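Local coordinates for protein glycosyl transferase (Staphylococcus aureus, PDB 5U02) that belongs to the TarS-type glycosyltransferases and is modelled here as a linker domain followed by two probably immunoglobulin-like beta domains, three chains to the assembly, at residues Leu85-Ala90 / Pro127-Ile132; Pro185-Ala190 / Arg195-Leu200; Ala205-Glu210 / Leu269-Ile274; Ile280-Lys285 / Arg338-Ile343. All blocks are in the same frame, centred on the assembly; numbering follows the deposited sequence.

Interaction 1. Residues Leu85-Ala90 / Pro127-Ile132; sequences LHYARA and PYFEGI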
loop_
_atom_site.group_PDB
_atom_site.type_symbol
_atom_site.label_atom_id
_atom_site.label_comp_id
_atom_site.label_asym_id
_atom_site.label_seq_id
_atom_site.Cartn_x
_atom_site.Cartn_y
_atom_site.Cartn_z
ATOM N N LEU A 85 -14.572 -11.163 -34.831
ATOM C CA LEU A 85 -15.482 -11.832 -35.757
ATOM C C LEU A 85 -16.506 -10.855 -36.315
ATOM O O LEU A 85 -16.855 -10.917 -37.499
ATOM C CB LEU A 85 -16.196 -13.001 -35.070
ATOM C CG LEU A 85 -15.373 -14.184 -34.566
ATOM C CD1 LEU A 85 -16.247 -15.150 -33.771
ATOM C CD2 LEU A 85 -14.721 -14.887 -35.740
ATOM N N HIS A 86 -16.989 -9.935 -35.477
ATOM C CA HIS A 86 -18.012 -8.989 -35.909
ATOM C C HIS A 86 -17.455 -8.000 -36.927
ATOM O O HIS A 86 -18.031 -7.815 -38.005
ATOM C CB HIS A 86 -18.588 -8.274 -34.683
ATOM C CG HIS A 86 -19.230 -6.956 -34.982
ATOM N ND1 HIS A 86 -18.511 -5.785 -35.083
ATOM C CD2 HIS A 86 -20.525 -6.621 -35.189
ATOM C CE1 HIS A 86 -19.335 -4.785 -35.345
ATOM N NE2 HIS A 86 -20.563 -5.266 -35.415
ATOM N N TYR A 87 -16.324 -7.365 -36.613
ATOM C CA TYR A 87 -15.705 -6.450 -37.567
ATOM C C TYR A 87 -15.095 -7.170 -38.763
ATOM O O TYR A 87 -14.783 -6.514 -39.762
ATOM C CB TYR A 87 -14.637 -5.596 -36.881
ATOM C CG TYR A 87 -15.183 -4.704 -35.791
ATOM C CD1 TYR A 87 -16.128 -3.726 -36.072
ATOM C CD2 TYR A 87 -14.742 -4.831 -34.482
ATOM C CE1 TYR A 87 -16.627 -2.910 -35.073
ATOM C CE2 TYR A 87 -15.233 -4.023 -33.483
ATOM C CZ TYR A 87 -16.172 -3.065 -33.783
ATOM O OH TYR A 87 -16.652 -2.266 -32.778
ATOM N N ALA A 88 -14.911 -8.491 -38.687
ATOM C CA ALA A 88 -14.480 -9.241 -39.862
ATOM C C ALA A 88 -15.590 -9.299 -40.903
ATOM O O ALA A 88 -15.389 -8.905 -42.057
ATOM C CB ALA A 88 -14.044 -10.650 -39.465
ATOM N N ARG A 89 -16.772 -9.784 -40.510
ATOM C CA ARG A 89 -17.911 -9.800 -41.425
ATOM C C ARG A 89 -18.208 -8.403 -41.950
ATOM O O ARG A 89 -18.580 -8.236 -43.117
ATOM C CB ARG A 89 -19.146 -10.375 -40.732
ATOM C CG ARG A 89 -19.024 -11.824 -40.307
ATOM C CD ARG A 89 -20.339 -12.326 -39.733
ATOM N NE ARG A 89 -20.199 -13.638 -39.111
ATOM C CZ ARG A 89 -19.847 -13.826 -37.844
ATOM N NH1 ARG A 89 -19.741 -15.056 -37.356
ATOM N NH2 ARG A 89 -19.597 -12.785 -37.062
ATOM N N ALA A 90 -18.045 -7.389 -41.105
ATOM C CA ALA A 90 -18.262 -6.008 -41.510
ATOM C C ALA A 90 -17.084 -5.425 -42.279
ATOM O O ALA A 90 -17.181 -4.284 -42.742
ATOM C CB ALA A 90 -18.558 -5.141 -40.283
ATOM N N PRO A 127 -21.462 -0.695 -31.036
ATOM C CA PRO A 127 -22.083 -1.467 -29.950
ATOM C C PRO A 127 -21.114 -1.761 -28.814
ATOM O O PRO A 127 -19.900 -1.569 -28.903
ATOM C CB PRO A 127 -22.523 -2.760 -30.642
ATOM C CG PRO A 127 -22.736 -2.370 -32.052
ATOM C CD PRO A 127 -21.703 -1.321 -32.349
ATOM N N TYR A 128 -21.689 -2.243 -27.716
ATOM C CA TYR A 128 -20.936 -2.760 -26.581
ATOM C C TYR A 128 -20.881 -4.279 -26.687
ATOM O O TYR A 128 -21.925 -4.941 -26.723
ATOM C CB TYR A 128 -21.585 -2.355 -25.256
ATOM C CG TYR A 128 -21.154 -1.018 -24.690
ATOM C CD1 TYR A 128 -21.709 0.169 -25.154
ATOM C CD2 TYR A 128 -20.219 -0.946 -23.663
ATOM C CE1 TYR A 128 -21.332 1.389 -24.625
ATOM C CE2 TYR A 128 -19.835 0.269 -23.130
ATOM C CZ TYR A 128 -20.395 1.434 -23.616
ATOM O OH TYR A 128 -20.019 2.648 -23.089
ATOM N N PHE A 129 -19.671 -4.827 -26.746
ATOM C CA PHE A 129 -19.465 -6.262 -26.609
ATOM C C PHE A 129 -19.233 -6.578 -25.138
ATOM O O PHE A 129 -18.364 -5.979 -24.496
ATOM C CB PHE A 129 -18.283 -6.731 -27.458
ATOM C CG PHE A 129 -18.444 -6.447 -28.925
ATOM C CD1 PHE A 129 -18.005 -5.249 -29.464
ATOM C CD2 PHE A 129 -19.043 -7.375 -29.762
ATOM C CE1 PHE A 129 -18.156 -4.982 -30.813
ATOM C CE2 PHE A 129 -19.195 -7.114 -31.110
ATOM C CZ PHE A 129 -18.751 -5.917 -31.636
ATOM N N GLU A 130 -20.013 -7.511 -24.602
ATOM C CA GLU A 130 -20.091 -7.714 -23.164
ATOM C C GLU A 130 -19.546 -9.083 -22.774
ATOM O O GLU A 130 -19.664 -10.056 -23.526
ATOM C CB GLU A 130 -21.542 -7.555 -22.679
ATOM C CG GLU A 130 -22.292 -6.433 -23.397
ATOM C CD GLU A 130 -23.349 -5.763 -22.536
ATOM O OE1 GLU A 130 -24.481 -5.577 -23.025
ATOM O OE2 GLU A 130 -23.050 -5.414 -21.377
ATOM N N GLY A 131 -18.934 -9.142 -21.592
ATOM C CA GLY A 131 -18.479 -10.394 -21.015
ATOM C C GLY A 131 -17.165 -10.923 -21.558
ATOM O O GLY A 131 -17.045 -12.118 -21.837
ATOM N N ILE A 132 -16.169 -10.055 -21.689
ATOM C CA ILE A 132 -14.884 -10.428 -22.272
ATOM C C ILE A 132 -13.931 -10.832 -21.153
ATOM O O ILE A 132 -13.631 -10.028 -20.264
ATOM C CB ILE A 132 -14.304 -9.275 -23.104
ATOM C CG1 ILE A 132 -15.356 -8.759 -24.090
ATOM C CG2 ILE A 132 -13.043 -9.718 -23.828
ATOM C CD1 ILE A 132 -14.864 -7.659 -25.006
HETATM O O HOH W 1 -17.028 -1.388 -29.912
#

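Interaction 2. Residues Pro185-Ala190 / Arg195-Leu200; sequences PLSVNA and RFNIML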
loop_
_atom_site.group_PDB
_atom_site.type_symbol
_atom_site.label_atom_id
_atom_site.label_comp_id
_atom_site.label_asym_id
_atom_site.label_seq_id
_atom_site.Cartn_x
_atom_site.Cartn_y
_atom_site.Cartn_z
ATOM N N PRO A 185 4.801 -5.045 -0.906
ATOM C CA PRO A 185 3.970 -4.025 -1.554
ATOM C C PRO A 185 4.734 -3.266 -2.632
ATOM O O PRO A 185 5.963 -3.196 -2.645
ATOM C CB PRO A 185 3.583 -3.090 -0.403
ATOM C CG PRO A 185 4.569 -3.382 0.686
ATOM C CD PRO A 185 4.966 -4.807 0.535
ATOM N N LEU A 186 3.967 -2.685 -3.545
ATOM C CA LEU A 186 4.528 -1.833 -4.584
ATOM C C LEU A 186 5.142 -0.576 -3.975
ATOM O O LEU A 186 4.542 0.060 -3.106
ATOM C CB LEU A 186 3.433 -1.460 -5.582
ATOM C CG LEU A 186 3.790 -0.593 -6.787
ATOM C CD1 LEU A 186 4.767 -1.307 -7.689
ATOM C CD2 LEU A 186 2.528 -0.224 -7.545
ATOM N N SER A 187 6.344 -0.215 -4.431
ATOM C CA SER A 187 7.016 0.979 -3.923
ATOM C C SER A 187 6.681 2.216 -4.745
ATOM O O SER A 187 6.498 3.299 -4.184
ATOM C CB SER A 187 8.531 0.773 -3.911
ATOM O OG SER A 187 8.897 -0.266 -3.015
ATOM N N VAL A 188 6.594 2.064 -6.066
ATOM C CA VAL A 188 6.248 3.141 -6.987
ATOM C C VAL A 188 5.979 2.496 -8.339
ATOM O O VAL A 188 6.528 1.433 -8.648
ATOM C CB VAL A 188 7.376 4.192 -7.081
ATOM C CG1 VAL A 188 8.619 3.594 -7.745
ATOM C CG2 VAL A 188 6.914 5.429 -7.832
ATOM N N ASN A 189 5.136 3.116 -9.160
ATOM C CA ASN A 189 4.999 2.642 -10.527
ATOM C C ASN A 189 4.931 3.823 -11.480
ATOM O O ASN A 189 4.336 4.857 -11.171
ATOM C CB ASN A 189 3.784 1.709 -10.703
ATOM C CG ASN A 189 2.461 2.421 -10.589
ATOM O OD1 ASN A 189 1.981 2.691 -9.487
ATOM N ND2 ASN A 189 1.835 2.689 -11.731
ATOM N N ALA A 190 5.599 3.666 -12.620
ATOM C CA ALA A 190 5.596 4.636 -13.705
ATOM C C ALA A 190 4.932 3.965 -14.899
ATOM O O ALA A 190 5.525 3.076 -15.525
ATOM C CB ALA A 190 7.011 5.097 -14.037
ATOM N N ARG A 195 7.874 -1.032 -9.570
ATOM C CA ARG A 195 9.144 -1.130 -8.860
ATOM C C ARG A 195 8.916 -1.560 -7.417
ATOM O O ARG A 195 8.093 -0.969 -6.712
ATOM C CB ARG A 195 9.886 0.207 -8.892
ATOM C CG ARG A 195 11.087 0.282 -7.961
ATOM C CD ARG A 195 11.787 1.613 -8.125
ATOM N NE ARG A 195 12.330 1.748 -9.470
ATOM C CZ ARG A 195 13.621 1.883 -9.742
ATOM N NH1 ARG A 195 14.503 1.933 -8.752
ATOM N NH2 ARG A 195 14.022 1.991 -11.000
ATOM N N PHE A 196 9.662 -2.568 -6.979
ATOM C CA PHE A 196 9.546 -3.111 -5.632
ATOM C C PHE A 196 10.894 -3.002 -4.934
ATOM O O PHE A 196 11.907 -3.483 -5.456
ATOM C CB PHE A 196 9.071 -4.567 -5.664
ATOM C CG PHE A 196 7.700 -4.751 -6.253
ATOM C CD1 PHE A 196 7.521 -4.862 -7.629
ATOM C CD2 PHE A 196 6.587 -4.788 -5.429
ATOM C CE1 PHE A 196 6.249 -5.029 -8.168
ATOM C CE2 PHE A 196 5.322 -4.948 -5.953
ATOM C CZ PHE A 196 5.149 -5.069 -7.324
ATOM N N ASN A 197 10.906 -2.352 -3.765
ATOM C CA ASN A 197 12.056 -2.342 -2.867
ATOM C C ASN A 197 11.831 -3.425 -1.820
ATOM O O ASN A 197 10.931 -3.301 -0.983
ATOM C CB ASN A 197 12.233 -0.980 -2.197
ATOM C CG ASN A 197 12.459 0.142 -3.192
ATOM O OD1 ASN A 197 13.080 -0.048 -4.233
ATOM N ND2 ASN A 197 11.948 1.324 -2.871
ATOM N N ILE A 198 12.635 -4.482 -1.874
ATOM C CA ILE A 198 12.566 -5.584 -0.920
ATOM C C ILE A 198 13.679 -5.365 0.096
ATOM O O ILE A 198 14.838 -5.712 -0.151
ATOM C CB ILE A 198 12.714 -6.944 -1.602
ATOM C CG1 ILE A 198 11.674 -7.130 -2.703
ATOM C CG2 ILE A 198 12.605 -8.058 -0.582
ATOM C CD1 ILE A 198 12.029 -8.266 -3.617
ATOM N N MET A 199 13.324 -4.805 1.247
ATOM C CA MET A 199 14.286 -4.541 2.308
ATOM C C MET A 199 14.613 -5.843 3.033
ATOM O O MET A 199 13.722 -6.480 3.606
ATOM C CB MET A 199 13.718 -3.506 3.274
ATOM C CG MET A 199 13.029 -2.351 2.574
ATOM S SD MET A 199 14.121 -1.545 1.397
ATOM C CE MET A 199 15.262 -0.750 2.516
ATOM N N LEU A 200 15.890 -6.230 3.025
ATOM C CA LEU A 200 16.278 -7.503 3.626
ATOM C C LEU A 200 16.035 -7.527 5.130
ATOM O O LEU A 200 15.815 -8.604 5.696
ATOM C CB LEU A 200 17.743 -7.808 3.320
ATOM C CG LEU A 200 18.140 -7.719 1.847
ATOM C CD1 LEU A 200 19.614 -7.954 1.676
ATOM C CD2 LEU A 200 17.367 -8.712 1.020
#

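Interaction 3. Residues Ala205-Glu210 / Leu269-Ile274; sequences AYLPKE and LYFTAI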
loop_
_atom_site.group_PDB
_atom_site.type_symbol
_atom_site.label_atom_id
_atom_site.label_comp_id
_atom_site.label_asym_id
_atom_site.label_seq_id
_atom_site.Cartn_x
_atom_site.Cartn_y
_atom_site.Cartn_z
ATOM N N ALA A 205 13.680 -12.306 8.828
ATOM C CA ALA A 205 13.087 -13.214 9.802
ATOM C C ALA A 205 12.344 -14.370 9.145
ATOM O O ALA A 205 12.182 -15.418 9.776
ATOM C CB ALA A 205 12.139 -12.447 10.726
ATOM N N TYR A 206 11.901 -14.206 7.898
ATOM C CA TYR A 206 11.078 -15.207 7.231
ATOM C C TYR A 206 11.857 -16.087 6.260
ATOM O O TYR A 206 11.435 -17.219 6.004
ATOM C CB TYR A 206 9.924 -14.516 6.489
ATOM C CG TYR A 206 9.166 -13.539 7.361
ATOM C CD1 TYR A 206 8.525 -13.968 8.518
ATOM C CD2 TYR A 206 9.086 -12.196 7.031
ATOM C CE1 TYR A 206 7.829 -13.085 9.322
ATOM C CE2 TYR A 206 8.389 -11.298 7.830
ATOM C CZ TYR A 206 7.766 -11.751 8.977
ATOM O OH TYR A 206 7.073 -10.875 9.779
ATOM N N LEU A 207 12.984 -15.598 5.740
ATOM C CA LEU A 207 13.789 -16.377 4.801
ATOM C C LEU A 207 14.268 -17.732 5.318
ATOM O O LEU A 207 14.295 -18.681 4.515
ATOM C CB LEU A 207 15.001 -15.544 4.359
ATOM C CG LEU A 207 14.799 -14.499 3.266
ATOM C CD1 LEU A 207 16.014 -13.589 3.202
ATOM C CD2 LEU A 207 14.567 -15.178 1.936
ATOM N N PRO A 208 14.693 -17.899 6.578
ATOM C CA PRO A 208 15.260 -19.197 6.991
ATOM C C PRO A 208 14.310 -20.371 6.874
ATOM O O PRO A 208 14.770 -21.517 6.965
ATOM C CB PRO A 208 15.641 -18.970 8.462
ATOM C CG PRO A 208 15.728 -17.533 8.618
ATOM C CD PRO A 208 14.773 -16.910 7.667
ATOM N N LYS A 209 13.012 -20.132 6.690
ATOM C CA LYS A 209 12.052 -21.230 6.694
ATOM C C LYS A 209 12.276 -22.186 5.534
ATOM O O LYS A 209 12.001 -23.384 5.659
ATOM C CB LYS A 209 10.631 -20.679 6.648
ATOM C CG LYS A 209 10.293 -19.760 7.799
ATOM C CD LYS A 209 9.011 -18.999 7.513
ATOM C CE LYS A 209 8.558 -18.207 8.728
ATOM N NZ LYS A 209 7.261 -17.536 8.477
ATOM N N GLU A 210 12.749 -21.682 4.397
ATOM C CA GLU A 210 12.965 -22.513 3.221
ATOM C C GLU A 210 14.182 -22.005 2.463
ATOM O O GLU A 210 14.607 -20.858 2.619
ATOM C CB GLU A 210 11.738 -22.532 2.294
ATOM C CG GLU A 210 10.419 -22.890 2.973
ATOM C CD GLU A 210 10.263 -24.378 3.203
ATOM O OE1 GLU A 210 10.857 -25.169 2.435
ATOM O OE2 GLU A 210 9.543 -24.754 4.153
ATOM N N LEU A 269 15.240 -17.115 -5.554
ATOM C CA LEU A 269 16.199 -16.706 -4.535
ATOM C C LEU A 269 16.604 -17.917 -3.706
ATOM O O LEU A 269 15.745 -18.604 -3.142
ATOM C CB LEU A 269 15.617 -15.618 -3.630
ATOM C CG LEU A 269 14.976 -14.433 -4.359
ATOM C CD1 LEU A 269 14.469 -13.390 -3.377
ATOM C CD2 LEU A 269 15.957 -13.813 -5.338
ATOM N N TYR A 270 17.909 -18.168 -3.628
ATOM C CA TYR A 270 18.459 -19.275 -2.853
ATOM C C TYR A 270 19.058 -18.725 -1.565
ATOM O O TYR A 270 19.922 -17.840 -1.607
ATOM C CB TYR A 270 19.509 -20.031 -3.668
ATOM C CG TYR A 270 19.952 -21.349 -3.076
ATOM C CD1 TYR A 270 19.156 -22.482 -3.177
ATOM C CD2 TYR A 270 21.183 -21.470 -2.442
ATOM C CE1 TYR A 270 19.566 -23.697 -2.645
ATOM C CE2 TYR A 270 21.600 -22.680 -1.905
ATOM C CZ TYR A 270 20.790 -23.783 -2.012
ATOM O OH TYR A 270 21.207 -24.980 -1.484
ATOM N N PHE A 271 18.601 -19.255 -0.430
ATOM C CA PHE A 271 19.023 -18.821 0.898
ATOM C C PHE A 271 19.628 -20.010 1.634
ATOM O O PHE A 271 18.948 -21.019 1.852
ATOM C CB PHE A 271 17.837 -18.245 1.678
ATOM C CG PHE A 271 18.204 -17.682 3.022
ATOM C CD1 PHE A 271 18.798 -16.435 3.124
ATOM C CD2 PHE A 271 17.943 -18.394 4.185
ATOM C CE1 PHE A 271 19.136 -15.911 4.360
ATOM C CE2 PHE A 271 18.274 -17.874 5.430
ATOM C CZ PHE A 271 18.870 -16.629 5.519
ATOM N N THR A 272 20.902 -19.894 2.012
ATOM C CA THR A 272 21.588 -20.997 2.671
ATOM C C THR A 272 22.720 -20.463 3.540
ATOM O O THR A 272 23.231 -19.358 3.331
ATOM C CB THR A 272 22.131 -22.012 1.657
ATOM O OG1 THR A 272 22.462 -23.226 2.339
ATOM C CG2 THR A 272 23.377 -21.473 0.970
ATOM N N ALA A 273 23.108 -21.273 4.522
ATOM C CA ALA A 273 24.145 -20.893 5.471
ATOM C C ALA A 273 25.524 -20.910 4.822
ATOM O O ALA A 273 25.777 -21.640 3.861
ATOM C CB ALA A 273 24.136 -21.837 6.675
ATOM N N ILE A 274 26.423 -20.089 5.363
ATOM C CA ILE A 274 27.823 -20.067 4.959
ATOM C C ILE A 274 28.679 -19.927 6.209
ATOM O O ILE A 274 28.191 -19.619 7.299
ATOM C CB ILE A 274 28.153 -18.920 3.977
ATOM C CG1 ILE A 274 27.932 -17.564 4.646
ATOM C CG2 ILE A 274 27.335 -19.030 2.695
ATOM C CD1 ILE A 274 28.400 -16.405 3.817
#

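Interaction 4. Residues Ile280-Lys285 / Arg338-Ile343; sequences ISMKLK and RDFKNI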
loop_
_atom_site.group_PDB
_atom_site.type_symbol
_atom_site.label_atom_id
_atom_site.label_comp_id
_atom_site.label_asym_id
_atom_site.label_seq_id
_atom_site.Cartn_x
_atom_site.Cartn_y
_atom_site.Cartn_z
ATOM N N ILE A 280 34.532 -15.345 2.239
ATOM C CA ILE A 280 34.961 -13.968 2.030
ATOM C C ILE A 280 36.237 -13.745 2.822
ATOM O O ILE A 280 36.290 -14.043 4.019
ATOM C CB ILE A 280 33.871 -12.962 2.453
ATOM C CG1 ILE A 280 32.621 -13.135 1.581
ATOM C CG2 ILE A 280 34.392 -11.536 2.376
ATOM C CD1 ILE A 280 31.464 -12.268 1.988
ATOM N N SER A 281 37.270 -13.248 2.153
ATOM C CA SER A 281 38.515 -12.898 2.811
ATOM C C SER A 281 38.527 -11.405 3.094
ATOM O O SER A 281 37.926 -10.612 2.364
ATOM C CB SER A 281 39.725 -13.275 1.956
ATOM O OG SER A 281 39.843 -12.405 0.845
ATOM N N MET A 282 39.208 -11.032 4.172
ATOM C CA MET A 282 39.359 -9.638 4.570
ATOM C C MET A 282 40.843 -9.364 4.728
ATOM O O MET A 282 41.515 -10.032 5.522
ATOM C CB MET A 282 38.600 -9.349 5.868
ATOM C CG MET A 282 38.711 -7.917 6.359
ATOM S SD MET A 282 37.591 -7.564 7.738
ATOM C CE MET A 282 38.080 -8.821 8.915
ATOM N N LYS A 283 41.362 -8.411 3.956
ATOM C CA LYS A 283 42.784 -8.111 3.973
ATOM C C LYS A 283 42.997 -6.605 3.983
ATOM O O LYS A 283 42.114 -5.823 3.617
ATOM C CB LYS A 283 43.513 -8.724 2.770
ATOM C CG LYS A 283 43.419 -10.239 2.676
ATOM C CD LYS A 283 44.209 -10.746 1.476
ATOM C CE LYS A 283 43.504 -11.902 0.789
ATOM N NZ LYS A 283 43.863 -11.995 -0.661
ATOM N N LEU A 284 44.197 -6.215 4.399
ATOM C CA LEU A 284 44.611 -4.821 4.454
ATOM C C LEU A 284 45.418 -4.489 3.208
ATOM O O LEU A 284 46.363 -5.206 2.864
ATOM C CB LEU A 284 45.440 -4.555 5.712
ATOM C CG LEU A 284 45.765 -3.099 6.048
ATOM C CD1 LEU A 284 44.480 -2.306 6.219
ATOM C CD2 LEU A 284 46.628 -3.012 7.305
ATOM N N LYS A 285 45.037 -3.411 2.528
ATOM C CA LYS A 285 45.743 -2.926 1.350
ATOM C C LYS A 285 46.256 -1.526 1.658
ATOM O O LYS A 285 45.470 -0.635 1.994
ATOM C CB LYS A 285 44.826 -2.927 0.126
ATOM C CG LYS A 285 45.425 -2.308 -1.128
ATOM C CD LYS A 285 44.465 -2.462 -2.302
ATOM C CE LYS A 285 44.900 -1.643 -3.504
ATOM N NZ LYS A 285 44.023 -1.898 -4.682
ATOM N N ARG A 338 48.463 -4.963 13.386
ATOM C CA ARG A 338 48.142 -5.698 14.605
ATOM C C ARG A 338 46.709 -5.443 15.065
ATOM O O ARG A 338 46.079 -6.337 15.642
ATOM C CB ARG A 338 49.145 -5.337 15.705
ATOM C CG ARG A 338 48.950 -3.958 16.308
ATOM C CD ARG A 338 49.976 -3.646 17.388
ATOM N NE ARG A 338 51.167 -2.980 16.862
ATOM C CZ ARG A 338 51.498 -1.720 17.137
ATOM N NH1 ARG A 338 50.730 -0.989 17.934
ATOM N NH2 ARG A 338 52.598 -1.190 16.620
ATOM N N ASP A 339 46.170 -4.246 14.814
ATOM C CA ASP A 339 44.795 -3.952 15.208
ATOM C C ASP A 339 43.789 -4.405 14.162
ATOM O O ASP A 339 42.647 -4.732 14.508
ATOM C CB ASP A 339 44.624 -2.458 15.481
ATOM C CG ASP A 339 45.387 -1.998 16.702
ATOM O OD1 ASP A 339 45.060 -0.920 17.237
ATOM O OD2 ASP A 339 46.303 -2.721 17.142
ATOM N N PHE A 340 44.188 -4.426 12.888
ATOM C CA PHE A 340 43.334 -4.982 11.847
ATOM C C PHE A 340 42.910 -6.408 12.177
ATOM O O PHE A 340 41.789 -6.816 11.853
ATOM C CB PHE A 340 44.066 -4.930 10.503
ATOM C CG PHE A 340 43.366 -5.664 9.400
ATOM C CD1 PHE A 340 42.325 -5.072 8.708
ATOM C CD2 PHE A 340 43.755 -6.943 9.049
ATOM C CE1 PHE A 340 41.681 -5.748 7.693
ATOM C CE2 PHE A 340 43.117 -7.622 8.038
ATOM C CZ PHE A 340 42.080 -7.026 7.357
ATOM N N LYS A 341 43.782 -7.176 12.829
ATOM C CA LYS A 341 43.437 -8.532 13.238
ATOM C C LYS A 341 42.405 -8.566 14.358
ATOM O O LYS A 341 41.854 -9.634 14.633
ATOM C CB LYS A 341 44.698 -9.278 13.680
ATOM C CG LYS A 341 45.897 -9.075 12.764
ATOM C CD LYS A 341 47.182 -9.524 13.446
ATOM C CE LYS A 341 48.422 -8.982 12.738
ATOM N NZ LYS A 341 49.651 -9.111 13.582
ATOM N N ASN A 342 42.131 -7.433 15.005
ATOM C CA ASN A 342 41.212 -7.368 16.135
ATOM C C ASN A 342 39.910 -6.650 15.792
ATOM O O ASN A 342 39.248 -6.117 16.687
ATOM C CB ASN A 342 41.886 -6.687 17.325
ATOM C CG ASN A 342 42.609 -7.668 18.228
ATOM O OD1 ASN A 342 42.102 -8.044 19.287
ATOM N ND2 ASN A 342 43.799 -8.084 17.817
ATOM N N ILE A 343 39.537 -6.603 14.515
ATOM C CA ILE A 343 38.238 -6.052 14.149
ATOM C C ILE A 343 37.156 -6.973 14.700
ATOM O O ILE A 343 37.136 -8.173 14.409
ATOM C CB ILE A 343 38.107 -5.884 12.630
ATOM C CG1 ILE A 343 39.228 -4.998 12.086
ATOM C CG2 ILE A 343 36.740 -5.292 12.276
ATOM C CD1 ILE A 343 39.259 -3.638 12.697
#

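Interaction 1. Residues Leu85-Ala90 / Pro127-Ile132
An aromatic cluster ties helix 82-89 to strand 129-132, an outer strand of a small antiparallel sheet, and illustrates how one ring can serve two partners at once. The rim of Phe129 meets both His86 and Tyr87, which themselves touch, His86 ND1 lying over the Tyr87 ring. Phe129 CZ stands over one face of the imidazole, 3.5 Å from His86 ND1, in an edge-to-face stack with the planes at 70°. The neighbouring Phe129 CE1 lies 3.7 Å from Tyr87 OH, and this second pair is an offset edge-to-face stack with centroids 5.8 Å apart. A chi1 of 158° carries the imidazole toward Phe129. A water 3.0 Å from Tyr87 OH donates to Pro127 O, bridging the same two segments, while Tyr87 also packs on Asn95 and Val99 of helix 93-105. The join thus combines a ring C-H directed at the pi face of His86, a more offset tyrosine pair, and a polar link supplied by solvent.

Interaction 2. Residues Pro185-Ala190 / Arg195-Leu200
A classic beta bulge interrupts the hairpin of strands 181-190 and 193-199, where Ser187 and Val188 both face Arg195. Two amides converge on one carbonyl: Ser187 N donates to Arg195 O at 3.0 Å, and Val188 N reaches the same oxygen in a weak bond of 3.4 Å. Val188 and Arg195 form an antiparallel hydrogen-bonded pair, in which Arg195 N donates to Val188 O with an N-H...O angle of 163°. Within the bulge, the serine hydroxyl stands in for a carbonyl acceptor. With chi1 at -64° its OG lies beside its own N and accepts from Asn197 N, 3.0 Å away. Val188 CG1 runs alongside the aliphatic part of Arg195, 3.8 Å from Arg195 CD, before that chain bends at chi3. Leu186 CD1 covers a face of the Phe196 ring, a CH-pi contact 4.1 Å from the centroid; Val169 and Leu171 of strand 168-175 also pack on that ring. The outer ends of Arg195 and Asn197 serve the assembly: Asn197 ND2 hydrogen-bonds Asp202 OD2 of the second subunit, and Arg195 NE makes a weak hydrogen bond to Tyr206 OH of that subunit. The chemistry implies that a hydroxyl keeps the strands coupled where the bulge breaks backbone pairing, while the asparagine amide is left to bond across the subunit interface.

Interaction 3. Residues Ala205-Glu210 / Leu269-Ile274
One face of the Phe271 ring is covered at its centre by Leu207 CB, while the backbone of Pro208 meets the ring obliquely at its CE2 corner. The contact joins a 3-10 turn, residues 207-209, to strand 267-274 of the large antiparallel sheet in the first of two probably immunoglobulin-like domains, a family region of the E-set clan. Leu207 CB sits almost exactly on the ring normal, only 2° away from it and 3.9 Å from the centroid, a well-centred CH-pi contact. The chain then leads past the rim, Leu207 CD1 lying 4.0 Å from Phe271 CD1. Phe271 CG is anti to the backbone N (chi1 -176°), which carries the ring out from the strand toward the turn. Tyr254 stacks with Phe271, and Ile247 of strand 245-249 touches both Leu207 and Phe271, extending the apolar layer. Leu207 O is held by the indole N-H of Trp213, which also bonds Glu210 O weakly, and the carboxylate of Glu210 hydrogen-bonds Asn177. The tightest approach across the segments brings Pro208 CA to 3.6 Å from Phe271 CE2.

Interaction 4. Residues Ile280-Lys285 / Arg338-Ile343
Phe340 lays one ring face against Leu284, whose CB stands over the ring centre, 4.2 Å from the centroid and 3° off the normal. Its leading atom probes the strand itself: Phe340 CZ comes to 3.5 Å from Lys283 C, and Met282 O lies at the ring edge, 3.6 Å from Phe340 CZ. The methionine chain runs antiparallel to the phenylalanine side chain, with Met282 CG 3.6 Å from Phe340 CZ. The sulfur follows obliquely, Met282 SD being 5.3 Å from the centroid of the Phe340 ring, a Met-aromatic contact. Such a contact exemplifies how one aromatic residue can dock a helix on a sheet margin. Helix 337-340 thereby rests against strand 280-285, an outermost strand of the seven-stranded sheet in the second family region of the E-set clan; beside it Met282 packs on Ile290 and Leu292 of strand 289-294, and Leu284 on Ile335.

The four contacts follow one another along an elongated chain, each closing before the next opens. Interaction 1, in the N-terminal part, and interaction 4, near the C-terminus, lie on opposite sides of the chain's centre with their own centres 72 Å apart. Interactions 2 and 3 share the large sheet of the first E-set family region; their centres are 21 Å apart and their nearest atoms about 5 Å. Subunit packing also relates them, since Tyr206 of one chain makes a weak hydrogen bond with Arg195 of another. Interactions 3 and 4 also come within about 5 Å at their nearest atoms, although they fall in different family regions. Interactions 1, 3 and 4 each centre on one phenylalanine, whereas interaction 2 rests chiefly on hydrogen bonds, one of them to a serine hydroxyl.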